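Local coordinates for protein glucose-6-phosphate isomerase (PDB 3QKI) that probably catalyses the reversible interconversion of alpha-D-glucose 6-phosphate and beta-D-fructose 6-phosphate, the second step of glycolysis, at residues 158-163 and 279-284; 239-244 and 270-275; 148-153 and 323-328. One frame throughout, in Å; residues are numbered along the deposited sequence.

In the fold
Along the chain from the N terminus, helix 135-154 comes first and supplies 148-153, the early half of contact 3. The loop 158-163 follows at once and opens contact 1. Residues 239-244 and 270-275 then close contact 2 around strand 243-248 and helix 255-268, after which 279-284 closes contact 1 and 323-328 closes contact 3. The three loops are therefore nested, with contact 2 inside contact 1 and contact 1 inside contact 3, and none cross. Contacts 1 and 2, with centres about 8 Å apart, gather at the start of neighbouring strands 243-248 and 282-285 of the parallel sheet, whereas contact 3 joins two helices packed against strand 243-248.

Contact 1: 158-163 and 279-284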
ATOM      1  N   ILE A 158     -10.791 -21.885 -28.804  1.00 19.84           N
ATOM      2  CA  ILE A 158     -10.522 -20.527 -29.272  1.00 19.74           C
ATOM      3  C   ILE A 158      -9.020 -20.346 -29.231  1.00 22.66           C
ATOM      4  O   ILE A 158      -8.409 -20.515 -28.170  1.00 22.69           O
ATOM      5  CB  ILE A 158     -11.308 -19.422 -28.519  1.00 22.88           C
ATOM      6  CG1 ILE A 158     -12.826 -19.542 -28.834  1.00 23.21           C
ATOM      7  CG2 ILE A 158     -10.780 -18.034 -28.937  1.00 24.48           C
ATOM      8  CD1 ILE A 158     -13.746 -18.666 -27.990  1.00 30.15           C
ATOM      9  N   LYS A 159      -8.422 -20.038 -30.378  1.00 19.77           N
ATOM     10  CA  LYS A 159      -6.968 -19.933 -30.494  1.00 20.15           C
ATOM     11  C   LYS A 159      -6.507 -18.563 -30.925  1.00 20.11           C
ATOM     12  O   LYS A 159      -7.308 -17.746 -31.352  1.00 18.41           O
ATOM     13  CB  LYS A 159      -6.438 -20.999 -31.494  1.00 24.52           C
ATOM     14  CG  LYS A 159      -6.751 -22.459 -31.112  1.00 39.22           C
ATOM     15  CD  LYS A 159      -6.178 -23.446 -32.130  1.00 45.22           C
ATOM     16  CE  LYS A 159      -6.758 -24.847 -32.074  1.00 52.99           C
ATOM     17  NZ  LYS A 159      -8.188 -24.905 -32.495  1.00 51.25           N
ATOM     18  N   THR A 160      -5.188 -18.336 -30.852  1.00 17.78           N
ATOM     19  CA  THR A 160      -4.527 -17.096 -31.252  1.00 17.80           C
ATOM     20  C   THR A 160      -4.535 -17.034 -32.785  1.00 23.76           C
ATOM     21  O   THR A 160      -4.979 -17.992 -33.432  1.00 21.84           O
ATOM     22  CB  THR A 160      -3.077 -17.093 -30.749  1.00 20.71           C
ATOM     23  OG1 THR A 160      -2.338 -18.095 -31.444  1.00 21.37           O
ATOM     24  CG2 THR A 160      -2.954 -17.283 -29.206  1.00 15.73           C
ATOM     25  N   CYS A 161      -3.992 -15.959 -33.358  1.00 22.67           N
ATOM     26  CA  CYS A 161      -3.899 -15.804 -34.808  1.00 24.36           C
ATOM     27  C   CYS A 161      -2.891 -16.809 -35.406  1.00 30.88           C
ATOM     28  O   CYS A 161      -2.969 -17.103 -36.606  1.00 32.58           O
ATOM     29  CB  CYS A 161      -3.524 -14.373 -35.159  1.00 25.12           C
ATOM     30  SG  CYS A 161      -1.943 -13.858 -34.467  1.00 29.43           S
ATOM     31  N   LYS A 162      -1.961 -17.343 -34.573  1.00 25.61           N
ATOM     32  CA  LYS A 162      -0.996 -18.350 -35.003  1.00 25.31           C
ATOM     33  C   LYS A 162      -1.485 -19.778 -34.694  1.00 27.87           C
ATOM     34  O   LYS A 162      -0.684 -20.701 -34.688  1.00 27.66           O
ATOM     35  CB  LYS A 162       0.441 -18.055 -34.483  1.00 27.99           C
ATOM     36  CG  LYS A 162       0.611 -18.093 -32.968  1.00 48.78           C
ATOM     37  CD  LYS A 162       2.093 -18.122 -32.543  1.00 59.00           C
ATOM     38  CE  LYS A 162       2.273 -18.225 -31.043  1.00 62.61           C
ATOM     39  NZ  LYS A 162       3.684 -17.997 -30.617  1.00 70.87           N
ATOM     40  N   ASN A 163      -2.815 -19.941 -34.456  1.00 25.37           N
ATOM     41  CA  ASN A 163      -3.492 -21.196 -34.123  0.50 25.15           C
ATOM     42  C   ASN A 163      -2.853 -21.946 -32.937  1.00 29.94           C
ATOM     43  O   ASN A 163      -2.730 -23.177 -32.913  1.00 31.20           O
ATOM     44  CB  ASN A 163      -3.780 -22.060 -35.370  0.50 24.60           C
ATOM     45  CG  ASN A 163      -4.707 -21.390 -36.370  0.50 29.89           C
ATOM     46  OD1 ASN A 163      -4.285 -20.951 -37.437  0.50 28.48           O
ATOM     47  ND2 ASN A 163      -5.991 -21.268 -36.045  0.50 14.40           N
ATOM     48  N   SER A 279      -9.030  -9.124 -33.945  1.00 18.50           N
ATOM     49  CA  SER A 279     -10.278  -9.369 -33.212  0.50 17.20           C
ATOM     50  C   SER A 279     -10.223 -10.645 -32.368  1.00 21.98           C
ATOM     51  O   SER A 279     -10.971 -10.758 -31.394  1.00 23.40           O
ATOM     52  CB  SER A 279     -11.486  -9.386 -34.150  0.50 19.64           C
ATOM     53  OG  SER A 279     -11.551 -10.584 -34.903  0.50 25.85           O
ATOM     54  N   LYS A 280      -9.337 -11.609 -32.717  1.00 19.23           N
ATOM     55  CA  LYS A 280      -9.208 -12.834 -31.923  1.00 18.35           C
ATOM     56  C   LYS A 280      -8.458 -12.526 -30.617  1.00 19.83           C
ATOM     57  O   LYS A 280      -8.655 -13.233 -29.631  1.00 21.69           O
ATOM     58  CB  LYS A 280      -8.439 -13.926 -32.672  1.00 22.70           C
ATOM     59  CG  LYS A 280      -9.085 -14.424 -33.929  1.00 23.73           C
ATOM     60  CD  LYS A 280      -8.147 -15.377 -34.607  1.00 26.41           C
ATOM     61  CE  LYS A 280      -8.655 -15.814 -35.953  1.00 37.69           C
ATOM     62  NZ  LYS A 280      -7.650 -16.665 -36.642  1.00 51.13           N
ATOM     63  N   HIS A 281      -7.628 -11.461 -30.612  1.00 14.61           N
ATOM     64  CA  HIS A 281      -6.779 -11.055 -29.482  1.00 14.00           C
ATOM     65  C   HIS A 281      -7.366  -9.949 -28.573  1.00 19.05           C
ATOM     66  O   HIS A 281      -6.701  -9.509 -27.623  1.00 19.95           O
ATOM     67  CB  HIS A 281      -5.392 -10.641 -30.014  1.00 12.91           C
ATOM     68  CG  HIS A 281      -4.585 -11.817 -30.504  1.00 15.60           C
ATOM     69  ND1 HIS A 281      -3.469 -12.264 -29.819  1.00 16.73           N
ATOM     70  CD2 HIS A 281      -4.769 -12.606 -31.588  1.00 15.83           C
ATOM     71  CE1 HIS A 281      -3.018 -13.307 -30.502  1.00 15.21           C
ATOM     72  NE2 HIS A 281      -3.756 -13.539 -31.583  1.00 14.87           N
ATOM     73  N   MET A 282      -8.572  -9.471 -28.883  1.00 15.04           N
ATOM     74  CA  MET A 282      -9.200  -8.380 -28.139  1.00 15.48           C
ATOM     75  C   MET A 282     -10.584  -8.695 -27.647  1.00 21.36           C
ATOM     76  O   MET A 282     -11.426  -9.201 -28.393  1.00 22.07           O
ATOM     77  CB  MET A 282      -9.260  -7.111 -28.997  1.00 17.71           C
ATOM     78  CG  MET A 282      -7.919  -6.693 -29.547  1.00 21.67           C
ATOM     79  SD  MET A 282      -7.990  -5.081 -30.308  1.00 27.55           S
ATOM     80  CE  MET A 282      -7.224  -4.144 -29.055  1.00 26.50           C
ATOM     81  N   VAL A 283     -10.818  -8.408 -26.369  1.00 18.82           N
ATOM     82  CA  VAL A 283     -12.124  -8.539 -25.747  1.00 18.33           C
ATOM     83  C   VAL A 283     -12.497  -7.268 -24.975  1.00 19.89           C
ATOM     84  O   VAL A 283     -11.608  -6.511 -24.543  1.00 18.26           O
ATOM     85  CB  VAL A 283     -12.459  -9.886 -25.043  1.00 23.79           C
ATOM     86  CG1 VAL A 283     -11.490 -10.989 -25.404  1.00 24.18           C
ATOM     87  CG2 VAL A 283     -12.602  -9.754 -23.548  1.00 23.99           C
ATOM     88  N   ALA A 284     -13.801  -6.988 -24.863  1.00 15.23           N
ATOM     89  CA  ALA A 284     -14.218  -5.828 -24.094  1.00 14.38           C
ATOM     90  C   ALA A 284     -15.218  -6.197 -23.038  1.00 17.47           C
ATOM     91  O   ALA A 284     -16.036  -7.088 -23.235  1.00 16.92           O
ATOM     92  CB  ALA A 284     -14.807  -4.764 -25.011  1.00 14.91           C
TER
HETATM   93  O   HOH W   1      -7.253 -18.929 -34.537  1.00 30.35           O
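Lys159 meets Lys280 through its backbone, its carbonyl O lying 4.1 Å from CD of Lys280. The side chain of Lys280 leaves with CG anti to its carbonyl carbon (chi1 -63°) and stays extended, which carries its amine to the loop. There a water bridges the segments: it donates to Thr160 O at 2.7 Å and accepts from Lys280 NZ at 3.1 Å, an amine that Asn277 OD1 also engages. Thr160 O has a second donor, Asn163 N, within the type I turn 160-163. The methine of Thr160 lies obliquely against the imidazole, CB to His281 NE2 measuring 3.7 Å, while its OG1 bonds to Thr164 OG1. Cys161 makes the direct hydrogen bond, N to His281 NE2 at 3.0 Å with an N-H...acceptor angle of 155°, and the donor lies only 13° out of the ring plane. The Cys161 sulfur follows beside the same nitrogen, SG to NE2 3.4 Å, in an oblique sulfur-aromatic contact. Because His281 ND1 bonds to Thr243 O, both ring nitrogens are engaged and the rotation of the imidazole is fixed, consistent with a neutral ring whose proton is on ND1. Phe166 packs edge-to-face with this ring. His281 stands just before strand 282-285, and its ring reaches past the start of strand 243-248 to the loop between helix 135-154 and strand 168-172.

Contact 2: 239-244 and 270-275; sequences DQYDTL and LKIKDD
Lys271 and Asp239 form a salt bridge, with NZ 2.8 Å from OD1. The amine comes from above the carboxylate plane, 42° out of it, and Tyr241 N reaches the same OD1 from the opposite face at 3.0 Å, so two donors grip one oxygen. The second of these bonds defines an Asx turn, which leads into the 3-10 segment 240-242 and on to strand 243-248. Helix 255-268 follows that strand, and 270-275 lies on the way to the adjacent parallel strand 282-285; the contact brings the entrance and return of a beta-alpha-beta crossover together. Lys271 CD makes a CH-pi contact over one face of the Tyr241 ring, 4.3 Å from its centroid and 28° off the normal; two bends in the lysine chain (chi2 -124°) lay it across the ring. Water links Tyr241 OH, 2.9 Å away, to Lys271 O, to which it donates. Among van der Waals pairs, Ile272 CG1 lies 3.8 Å from Tyr241 CD1 and Ile272 CD1 3.5 Å from Gln240 O. The Gln240 amide lies across the Lys271 chain, OE1 to CE 3.5 Å, while its NE2 bonds to Trp267 O; Leu270 packs on Phe208 of the second subunit.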
ATOM      1  N   ASP A 239       4.954 -11.883 -25.998  1.00 19.51           N
ATOM      2  CA  ASP A 239       4.847 -11.954 -27.450  1.00 18.90           C
ATOM      3  C   ASP A 239       3.386 -11.625 -27.773  1.00 19.41           C
ATOM      4  O   ASP A 239       2.484 -12.217 -27.168  1.00 15.88           O
ATOM      5  CB  ASP A 239       5.223 -13.367 -27.967  1.00 21.78           C
ATOM      6  CG  ASP A 239       5.238 -13.553 -29.483  1.00 32.48           C
ATOM      7  OD1 ASP A 239       4.661 -12.708 -30.196  1.00 32.22           O
ATOM      8  OD2 ASP A 239       5.827 -14.550 -29.954  1.00 44.21           O
ATOM      9  N   GLN A 240       3.157 -10.664 -28.713  1.00 15.83           N
ATOM     10  CA  GLN A 240       1.808 -10.266 -29.157  1.00 15.44           C
ATOM     11  C   GLN A 240       0.985 -11.475 -29.583  1.00 21.84           C
ATOM     12  O   GLN A 240      -0.203 -11.518 -29.291  1.00 23.67           O
ATOM     13  CB  GLN A 240       1.868  -9.285 -30.328  1.00 15.05           C
ATOM     14  CG  GLN A 240       2.358  -7.894 -29.961  1.00 15.02           C
ATOM     15  CD  GLN A 240       3.849  -7.737 -30.090  1.00 28.23           C
ATOM     16  OE1 GLN A 240       4.615  -8.651 -29.819  1.00 20.90           O
ATOM     17  NE2 GLN A 240       4.291  -6.551 -30.485  1.00 20.78           N
ATOM     18  N   TYR A 241       1.630 -12.467 -30.239  1.00 19.78           N
ATOM     19  CA  TYR A 241       0.985 -13.689 -30.728  1.00 21.12           C
ATOM     20  C   TYR A 241       0.383 -14.592 -29.654  1.00 24.51           C
ATOM     21  O   TYR A 241      -0.496 -15.385 -29.987  1.00 24.35           O
ATOM     22  CB  TYR A 241       1.918 -14.506 -31.639  1.00 23.45           C
ATOM     23  CG  TYR A 241       2.356 -13.847 -32.934  1.00 26.11           C
ATOM     24  CD1 TYR A 241       1.464 -13.104 -33.696  1.00 28.03           C
ATOM     25  CD2 TYR A 241       3.616 -14.097 -33.474  1.00 28.01           C
ATOM     26  CE1 TYR A 241       1.836 -12.554 -34.919  1.00 28.78           C
ATOM     27  CE2 TYR A 241       4.003 -13.554 -34.700  1.00 29.73           C
ATOM     28  CZ  TYR A 241       3.107 -12.786 -35.425  1.00 40.57           C
ATOM     29  OH  TYR A 241       3.491 -12.232 -36.628  1.00 45.24           O
ATOM     30  N   ASP A 242       0.843 -14.494 -28.383  1.00 20.79           N
ATOM     31  CA  ASP A 242       0.342 -15.304 -27.259  1.00 20.48           C
ATOM     32  C   ASP A 242      -0.636 -14.549 -26.358  1.00 22.32           C
ATOM     33  O   ASP A 242      -1.128 -15.114 -25.380  1.00 22.08           O
ATOM     34  CB  ASP A 242       1.533 -15.692 -26.348  1.00 22.37           C
ATOM     35  CG  ASP A 242       2.636 -16.495 -26.973  1.00 31.29           C
ATOM     36  OD1 ASP A 242       2.328 -17.399 -27.778  1.00 30.20           O
ATOM     37  OD2 ASP A 242       3.813 -16.281 -26.593  1.00 36.71           O
ATOM     38  N   THR A 243      -0.856 -13.273 -26.639  1.00 18.45           N
ATOM     39  CA  THR A 243      -1.565 -12.341 -25.767  1.00 17.57           C
ATOM     40  C   THR A 243      -3.020 -11.997 -26.095  1.00 19.34           C
ATOM     41  O   THR A 243      -3.313 -11.486 -27.174  1.00 18.53           O
ATOM     42  CB  THR A 243      -0.695 -11.076 -25.640  1.00 17.02           C
ATOM     43  OG1 THR A 243       0.644 -11.471 -25.312  1.00 16.83           O
ATOM     44  CG2 THR A 243      -1.233 -10.074 -24.606  1.00 18.67           C
ATOM     45  N   LEU A 244      -3.895 -12.188 -25.106  1.00 16.94           N
ATOM     46  CA  LEU A 244      -5.296 -11.778 -25.143  1.00 16.53           C
ATOM     47  C   LEU A 244      -5.380 -10.446 -24.368  1.00 19.63           C
ATOM     48  O   LEU A 244      -4.803 -10.323 -23.294  1.00 19.30           O
ATOM     49  CB  LEU A 244      -6.211 -12.832 -24.505  1.00 16.95           C
ATOM     50  CG  LEU A 244      -7.722 -12.525 -24.587  1.00 19.64           C
ATOM     51  CD1 LEU A 244      -8.241 -12.633 -26.008  1.00 19.73           C
ATOM     52  CD2 LEU A 244      -8.510 -13.398 -23.660  1.00 17.85           C
ATOM     53  N   LEU A 270       1.966  -4.340 -34.194  1.00 17.75           N
ATOM     54  CA  LEU A 270       3.356  -4.420 -34.627  1.00 16.45           C
ATOM     55  C   LEU A 270       3.577  -5.807 -35.261  1.00 20.26           C
ATOM     56  O   LEU A 270       4.405  -5.943 -36.158  1.00 22.64           O
ATOM     57  CB  LEU A 270       4.323  -4.217 -33.438  1.00 16.02           C
ATOM     58  CG  LEU A 270       4.318  -2.819 -32.794  1.00 21.43           C
ATOM     59  CD1 LEU A 270       5.142  -2.806 -31.547  1.00 21.64           C
ATOM     60  CD2 LEU A 270       4.836  -1.744 -33.738  1.00 25.09           C
ATOM     61  N   LYS A 271       2.794  -6.808 -34.828  1.00 14.59           N
ATOM     62  CA  LYS A 271       2.878  -8.190 -35.311  1.00 14.24           C
ATOM     63  C   LYS A 271       1.574  -8.688 -35.921  1.00 21.52           C
ATOM     64  O   LYS A 271       1.637  -9.461 -36.870  1.00 24.35           O
ATOM     65  CB  LYS A 271       3.298  -9.145 -34.174  1.00 15.60           C
ATOM     66  CG  LYS A 271       4.694  -8.884 -33.604  1.00 25.77           C
ATOM     67  CD  LYS A 271       5.542 -10.150 -33.686  1.00 36.85           C
ATOM     68  CE  LYS A 271       5.986 -10.637 -32.345  1.00 41.07           C
ATOM     69  NZ  LYS A 271       6.339 -12.081 -32.379  1.00 33.64           N
ATOM     70  N   ILE A 272       0.400  -8.315 -35.342  1.00 18.48           N
ATOM     71  CA  ILE A 272      -0.923  -8.771 -35.794  1.00 17.15           C
ATOM     72  C   ILE A 272      -1.533  -7.643 -36.634  1.00 22.75           C
ATOM     73  O   ILE A 272      -2.105  -6.688 -36.112  1.00 23.09           O
ATOM     74  CB  ILE A 272      -1.794  -9.255 -34.612  1.00 18.93           C
ATOM     75  CG1 ILE A 272      -0.994 -10.233 -33.724  1.00 19.69           C
ATOM     76  CG2 ILE A 272      -3.104  -9.893 -35.110  1.00 18.64           C
ATOM     77  CD1 ILE A 272      -1.618 -10.522 -32.349  1.00 24.28           C
ATOM     78  N   LYS A 273      -1.330  -7.754 -37.950  1.00 19.92           N
ATOM     79  CA  LYS A 273      -1.726  -6.752 -38.934  1.00 20.86           C
ATOM     80  C   LYS A 273      -3.134  -6.862 -39.505  1.00 26.51           C
ATOM     81  O   LYS A 273      -3.658  -5.847 -39.954  1.00 28.41           O
ATOM     82  CB  LYS A 273      -0.684  -6.671 -40.067  1.00 22.18           C
ATOM     83  CG  LYS A 273       0.424  -5.654 -39.793  1.00 31.17           C
ATOM     84  CD  LYS A 273       1.700  -6.304 -39.397  1.00 35.40           C
ATOM     85  CE  LYS A 273       2.869  -5.346 -39.459  1.00 49.55           C
ATOM     86  NZ  LYS A 273       2.751  -4.219 -38.493  1.00 52.73           N
ATOM     87  N   ASP A 274      -3.727  -8.074 -39.547  1.00 24.30           N
ATOM     88  CA  ASP A 274      -5.081  -8.271 -40.104  1.00 24.74           C
ATOM     89  C   ASP A 274      -6.127  -7.957 -39.059  1.00 27.74           C
ATOM     90  O   ASP A 274      -5.991  -8.422 -37.926  1.00 26.35           O
ATOM     91  CB  ASP A 274      -5.281  -9.733 -40.563  1.00 27.17           C
ATOM     92  N   ASP A 275      -7.215  -7.249 -39.450  1.00 25.52           N
ATOM     93  CA  ASP A 275      -8.303  -6.923 -38.535  1.00 25.16           C
ATOM     94  C   ASP A 275      -8.980  -8.123 -37.948  1.00 24.95           C
ATOM     95  O   ASP A 275      -9.374  -8.062 -36.791  1.00 24.77           O
ATOM     96  CB  ASP A 275      -9.330  -5.989 -39.173  1.00 28.66           C
ATOM     97  CG  ASP A 275      -8.805  -4.594 -39.457  1.00 47.67           C
ATOM     98  OD1 ASP A 275      -9.238  -3.997 -40.464  1.00 52.22           O
ATOM     99  OD2 ASP A 275      -7.988  -4.088 -38.653  1.00 53.73           O
TER
HETATM  100  O   HOH W   2       4.370  -9.994 -38.279  1.00 52.53           O

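Contact 3: 148-153 and 323-328; sequences KYSDDI and PLSIAF
Helices 135-154 and 318-328 pack side by side against strand 243-248 of the parallel sheet, and the contact is the meeting of Tyr149, Ser150 and Ile153 with Ser325 and Ile326. The short segments run in roughly the same direction with a signed crossing angle of -32°, and their axes approach to 8.5 Å. The backbones come nearest at Ser150 and Ile326, with CA atoms 4.7 Å apart, a closeness consistent with the small side chain of Ser150 at the crossing. Ser150 CB rests against the other backbone, 3.6 Å from Ser325 O, and Ser150 OG is 3.6 Å from Ser325 CB. With OG set between the backbone N and the carbonyl carbon (chi1 64°), the Ser150 hydroxyl bonds to Ile146 O and Glu147 O in its own helix, and Ser325 OG bonds to Ile321 O. Both buried hydroxyls are satisfied within their own helices; a polar tie between the helices comes just past the segment, where Arg154 NH1 bonds to Ile326 O. Ile326 provides the apolar part with separate branches. Its CD1 meets the edge of the Tyr149 ring, 4.0 Å from CE2, and its CG2 touches Ile153 CG2, also at 4.0 Å. Ile153 CG1 lies 3.6 Å above one face of that ring, toward its rim, and Phe303 packs edge-to-face with it. Tyr330 touches both serines, and Tyr149 and Ile326 both bear on Leu244. Helices laid against a parallel five-stranded sheet make a layered alpha/beta domain, consistent with the sugar isomerase (SIS) domains of the phosphoglucose isomerase family.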
ATOM      1  N   LYS A 148     -18.636 -20.430 -21.428  1.00 16.59           N
ATOM      2  CA  LYS A 148     -18.328 -20.939 -22.757  1.00 16.77           C
ATOM      3  C   LYS A 148     -17.018 -20.372 -23.300  1.00 18.84           C
ATOM      4  O   LYS A 148     -16.163 -21.141 -23.729  1.00 18.98           O
ATOM      5  CB  LYS A 148     -19.489 -20.721 -23.746  1.00 18.89           C
ATOM      6  N   TYR A 149     -16.844 -19.048 -23.251  1.00 14.57           N
ATOM      7  CA  TYR A 149     -15.648 -18.390 -23.758  1.00 13.59           C
ATOM      8  C   TYR A 149     -14.375 -18.830 -23.012  1.00 17.54           C
ATOM      9  O   TYR A 149     -13.380 -19.147 -23.657  1.00 16.87           O
ATOM     10  CB  TYR A 149     -15.803 -16.852 -23.757  1.00 14.29           C
ATOM     11  CG  TYR A 149     -14.620 -16.134 -24.367  1.00 15.23           C
ATOM     12  CD1 TYR A 149     -14.510 -15.977 -25.745  1.00 18.20           C
ATOM     13  CD2 TYR A 149     -13.592 -15.638 -23.568  1.00 16.08           C
ATOM     14  CE1 TYR A 149     -13.411 -15.334 -26.315  1.00 19.49           C
ATOM     15  CE2 TYR A 149     -12.481 -15.007 -24.125  1.00 16.40           C
ATOM     16  CZ  TYR A 149     -12.396 -14.852 -25.501  1.00 25.71           C
ATOM     17  OH  TYR A 149     -11.296 -14.237 -26.056  1.00 23.75           O
ATOM     18  N   SER A 150     -14.414 -18.849 -21.675  1.00 15.35           N
ATOM     19  CA  SER A 150     -13.263 -19.229 -20.846  1.00 15.15           C
ATOM     20  C   SER A 150     -12.947 -20.713 -21.017  1.00 19.33           C
ATOM     21  O   SER A 150     -11.781 -21.048 -21.134  1.00 18.77           O
ATOM     22  CB  SER A 150     -13.485 -18.868 -19.378  1.00 13.92           C
ATOM     23  OG  SER A 150     -14.567 -19.576 -18.792  1.00 19.36           O
ATOM     24  N   ASP A 151     -13.971 -21.580 -21.117  1.00 14.22           N
ATOM     25  CA  ASP A 151     -13.764 -23.014 -21.363  1.00 13.40           C
ATOM     26  C   ASP A 151     -13.058 -23.180 -22.707  1.00 20.02           C
ATOM     27  O   ASP A 151     -12.069 -23.896 -22.775  1.00 20.09           O
ATOM     28  CB  ASP A 151     -15.098 -23.791 -21.389  1.00 14.86           C
ATOM     29  CG  ASP A 151     -15.655 -24.179 -20.025  1.00 32.12           C
ATOM     30  OD1 ASP A 151     -14.884 -24.155 -19.031  1.00 31.60           O
ATOM     31  OD2 ASP A 151     -16.843 -24.565 -19.959  1.00 39.82           O
ATOM     32  N   ASP A 152     -13.509 -22.438 -23.737  1.00 15.94           N
ATOM     33  CA  ASP A 152     -12.956 -22.475 -25.089  1.00 15.13           C
ATOM     34  C   ASP A 152     -11.524 -21.983 -25.172  1.00 19.47           C
ATOM     35  O   ASP A 152     -10.732 -22.555 -25.916  1.00 19.81           O
ATOM     36  CB  ASP A 152     -13.863 -21.751 -26.083  1.00 16.00           C
ATOM     37  CG  ASP A 152     -15.167 -22.468 -26.471  1.00 27.60           C
ATOM     38  OD1 ASP A 152     -15.406 -23.594 -25.977  1.00 27.69           O
ATOM     39  OD2 ASP A 152     -15.943 -21.895 -27.254  1.00 31.12           O
ATOM     40  N   ILE A 153     -11.179 -20.934 -24.408  1.00 16.51           N
ATOM     41  CA  ILE A 153      -9.801 -20.416 -24.354  1.00 16.18           C
ATOM     42  C   ILE A 153      -8.906 -21.463 -23.692  1.00 18.87           C
ATOM     43  O   ILE A 153      -7.841 -21.774 -24.225  1.00 19.56           O
ATOM     44  CB  ILE A 153      -9.729 -19.053 -23.601  1.00 19.15           C
ATOM     45  CG1 ILE A 153     -10.382 -17.922 -24.428  1.00 19.96           C
ATOM     46  CG2 ILE A 153      -8.308 -18.690 -23.142  1.00 21.10           C
ATOM     47  CD1 ILE A 153      -9.574 -17.297 -25.573  1.00 20.31           C
ATOM     48  N   PRO A 323     -11.892 -12.310 -16.728  1.00 12.47           N
ATOM     49  CA  PRO A 323     -10.460 -12.639 -16.648  1.00 12.28           C
ATOM     50  C   PRO A 323     -10.153 -13.737 -15.631  1.00 16.05           C
ATOM     51  O   PRO A 323      -9.276 -14.554 -15.895  1.00 17.53           O
ATOM     52  CB  PRO A 323      -9.800 -11.309 -16.289  1.00 13.39           C
ATOM     53  CG  PRO A 323     -10.883 -10.522 -15.631  1.00 18.14           C
ATOM     54  CD  PRO A 323     -12.129 -10.893 -16.382  1.00 14.48           C
ATOM     55  N   LEU A 324     -10.901 -13.805 -14.518  1.00 11.89           N
ATOM     56  CA  LEU A 324     -10.623 -14.838 -13.501  1.00 12.29           C
ATOM     57  C   LEU A 324     -11.041 -16.253 -13.931  1.00 15.59           C
ATOM     58  O   LEU A 324     -10.395 -17.218 -13.521  1.00 12.98           O
ATOM     59  CB  LEU A 324     -11.212 -14.461 -12.124  1.00 11.91           C
ATOM     60  CG  LEU A 324     -10.655 -13.169 -11.461  1.00 16.16           C
ATOM     61  CD1 LEU A 324     -11.618 -12.645 -10.354  1.00 12.69           C
ATOM     62  CD2 LEU A 324      -9.216 -13.366 -10.952  1.00 15.43           C
ATOM     63  N   SER A 325     -12.114 -16.380 -14.744  1.00 12.15           N
ATOM     64  CA  SER A 325     -12.532 -17.672 -15.292  1.00 12.90           C
ATOM     65  C   SER A 325     -11.529 -18.098 -16.384  1.00 14.88           C
ATOM     66  O   SER A 325     -11.289 -19.273 -16.530  1.00 16.41           O
ATOM     67  CB  SER A 325     -13.932 -17.586 -15.895  1.00 15.05           C
ATOM     68  OG  SER A 325     -14.907 -17.375 -14.890  1.00 18.33           O
ATOM     69  N   ILE A 326     -10.913 -17.163 -17.102  1.00 12.50           N
ATOM     70  CA  ILE A 326      -9.864 -17.518 -18.080  1.00 11.64           C
ATOM     71  C   ILE A 326      -8.654 -18.075 -17.297  1.00 17.06           C
ATOM     72  O   ILE A 326      -8.160 -19.161 -17.601  1.00 17.59           O
ATOM     73  CB  ILE A 326      -9.473 -16.340 -19.007  1.00 14.09           C
ATOM     74  CG1 ILE A 326     -10.615 -16.025 -20.013  1.00 14.19           C
ATOM     75  CG2 ILE A 326      -8.126 -16.630 -19.751  1.00 15.57           C
ATOM     76  CD1 ILE A 326     -10.535 -14.652 -20.672  1.00 13.15           C
ATOM     77  N   ALA A 327      -8.223 -17.352 -16.255  1.00 14.13           N
ATOM     78  CA  ALA A 327      -7.066 -17.746 -15.445  1.00 13.30           C
ATOM     79  C   ALA A 327      -7.265 -19.042 -14.680  1.00 17.56           C
ATOM     80  O   ALA A 327      -6.338 -19.860 -14.604  1.00 17.49           O
ATOM     81  CB  ALA A 327      -6.705 -16.619 -14.476  1.00 13.94           C
ATOM     82  N   PHE A 328      -8.468 -19.239 -14.088  1.00 13.29           N
ATOM     83  CA  PHE A 328      -8.686 -20.356 -13.182  1.00 11.32           C
ATOM     84  C   PHE A 328      -9.749 -21.386 -13.563  1.00 17.65           C
ATOM     85  O   PHE A 328      -9.838 -22.418 -12.896  1.00 18.43           O
ATOM     86  CB  PHE A 328      -9.006 -19.821 -11.782  1.00 11.83           C
ATOM     87  CG  PHE A 328      -8.034 -18.795 -11.248  1.00 13.10           C
ATOM     88  CD1 PHE A 328      -6.657 -19.001 -11.338  1.00 12.94           C
ATOM     89  CD2 PHE A 328      -8.491 -17.645 -10.617  1.00 13.84           C
ATOM     90  CE1 PHE A 328      -5.764 -18.064 -10.828  1.00 14.76           C
ATOM     91  CE2 PHE A 328      -7.593 -16.723 -10.072  1.00 15.10           C
ATOM     92  CZ  PHE A 328      -6.239 -16.941 -10.173  1.00 12.94           C
TER